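Side-chain contact in uncharacterized protein (Leptospirillum rubarum, PDB 3OMD), which is of unknown function but belongs to the DUF5069 family and has helices as its only regular secondary structure: residues Q76-L79 with A80-H83. Numbering follows the deposited sequence.
Sequences QDML and AWVH
With its CG anti to the backbone N (chi1 176°), Leu79 holds its isobutyl group standing out from helix 75-85, and His83, whose own CG stands beside its backbone N (chi1 -73°), folds its imidazole back along the helix against it. The pair illustrates how residues four apart on a helix can share one flank. The Leu79 methyl CD1 rests over a face of the ring in a CH-pi contact, 4.0 Å from the centroid of the His83 imidazole and 28° off its normal. The branch carbon sits over that same face, Leu79 CG lying 3.7 Å from His83 CE1 and above that corner of the ring. The backbone ties the same two residues together, for His83 N donates to Leu79 O at 2.9 Å. That carbonyl oxygen also sits 3.5 Å above the plane of the His83 ring, on the face that CD1 covers, offset toward its rim.

A three-residue spacing gives the second pairing. Selenomethionine Met78 is bent at chi2 and chi3, which curls its terminal methyl round to the indole, where CE comes within 4.0 Å of Trp81 CE3 from an oblique direction. The two side chains run side by side and point the same way. One turn of helix is completed by Val82 N, which donates almost straight to Met78 O (3.0 Å), while the branch CG2 of Val82 packs 3.4 Å from that same oxygen.

The two pairings occupy different flanks of helix 75-85, but their surroundings overlap. Met78 and Trp81 both pack on Phe65 of helix 62-69 and on Arg72 of the intervening loop; Met78 also touches Ile30 and Arg34 of helix 26-38, the helix that Leu79 meets through Leu26. Val82, outside both pairings, touches Leu26 as well.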
loop_
_atom_site.group_PDB
_atom_site.type_symbol
_atom_site.label_atom_id
_atom_site.label_comp_id
_atom_site.label_asym_id
_atom_site.label_seq_id
_atom_site.Cartn_x
_atom_site.Cartn_y
_atom_site.Cartn_z
ATOM N N GLN A 76 6.083 -14.261 3.715
ATOM C CA GLN A 76 5.618 -15.464 3.050
ATOM C C GLN A 76 4.372 -15.991 3.738
ATOM O O GLN A 76 3.480 -16.542 3.081
ATOM C CB GLN A 76 6.710 -16.530 2.961
ATOM C CG GLN A 76 7.702 -16.261 1.793
ATOM C CD GLN A 76 7.070 -16.419 0.393
ATOM O OE1 GLN A 76 6.439 -17.437 0.094
ATOM N NE2 GLN A 76 7.247 -15.422 -0.452
ATOM N N ASP A 77 4.293 -15.808 5.062
ATOM C CA ASP A 77 3.145 -16.307 5.757
ATOM C C ASP A 77 1.915 -15.455 5.506
ATOM O O ASP A 77 0.802 -15.988 5.337
ATOM C CB ASP A 77 3.485 -16.522 7.219
ATOM C CG ASP A 77 4.468 -17.730 7.356
ATOM O OD1 ASP A 77 4.171 -18.797 6.765
ATOM O OD2 ASP A 77 5.548 -17.585 7.903
HETATM N N MSE A 78 2.101 -14.141 5.417
HETATM C CA MSE A 78 0.962 -13.319 5.076
HETATM C C MSE A 78 0.509 -13.561 3.624
HETATM O O MSE A 78 -0.673 -13.566 3.319
HETATM C CB MSE A 78 1.289 -11.840 5.293
HETATM C CG MSE A 78 1.212 -11.398 6.649
HETATM SE SE MSE A 78 -0.678 -11.844 7.331
HETATM C CE MSE A 78 -1.841 -11.019 5.967
ATOM N N LEU A 79 1.466 -13.779 2.727
ATOM C CA LEU A 79 1.120 -14.076 1.332
ATOM C C LEU A 79 0.314 -15.375 1.255
ATOM O O LEU A 79 -0.695 -15.449 0.521
ATOM C CB LEU A 79 2.388 -14.164 0.462
ATOM C CG LEU A 79 2.167 -14.575 -1.019
ATOM C CD1 LEU A 79 1.275 -13.535 -1.715
ATOM C CD2 LEU A 79 3.481 -14.712 -1.720
ATOM N N ALA A 80 0.728 -16.400 2.017
ATOM C CA ALA A 80 0.001 -17.673 1.992
ATOM C C ALA A 80 -1.425 -17.453 2.521
ATOM O O ALA A 80 -2.389 -18.051 2.004
ATOM C CB ALA A 80 0.738 -18.746 2.779
ATOM N N TRP A 81 -1.587 -16.591 3.527
ATOM C CA TRP A 81 -2.934 -16.318 4.034
ATOM C C TRP A 81 -3.800 -15.642 2.949
ATOM O O TRP A 81 -4.946 -16.040 2.693
ATOM C CB TRP A 81 -2.864 -15.432 5.307
ATOM C CG TRP A 81 -4.209 -15.259 5.944
ATOM C CD1 TRP A 81 -4.792 -16.069 6.884
ATOM C CD2 TRP A 81 -5.133 -14.181 5.709
ATOM N NE1 TRP A 81 -6.036 -15.575 7.231
ATOM C CE2 TRP A 81 -6.269 -14.417 6.529
ATOM C CE3 TRP A 81 -5.113 -13.052 4.876
ATOM C CZ2 TRP A 81 -7.374 -13.563 6.553
ATOM C CZ3 TRP A 81 -6.263 -12.189 4.871
ATOM C CH2 TRP A 81 -7.354 -12.458 5.732
ATOM N N VAL A 82 -3.229 -14.639 2.282
ATOM C CA VAL A 82 -3.939 -13.980 1.190
ATOM C C VAL A 82 -4.407 -15.000 0.130
ATOM O O VAL A 82 -5.587 -15.008 -0.296
ATOM C CB VAL A 82 -3.074 -12.869 0.556
ATOM C CG1 VAL A 82 -3.696 -12.362 -0.781
ATOM C CG2 VAL A 82 -2.933 -11.723 1.561
ATOM N N HIS A 83 -3.497 -15.878 -0.284
ATOM C CA HIS A 83 -3.876 -16.890 -1.286
ATOM C C HIS A 83 -5.021 -17.756 -0.764
ATOM O O HIS A 83 -5.948 -18.077 -1.510
ATOM C CB HIS A 83 -2.665 -17.733 -1.656
ATOM C CG HIS A 83 -1.675 -17.015 -2.519
ATOM N ND1 HIS A 83 -0.352 -17.406 -2.638
ATOM C CD2 HIS A 83 -1.839 -15.987 -3.383
ATOM C CE1 HIS A 83 0.256 -16.621 -3.512
ATOM N NE2 HIS A 83 -0.613 -15.738 -3.955
#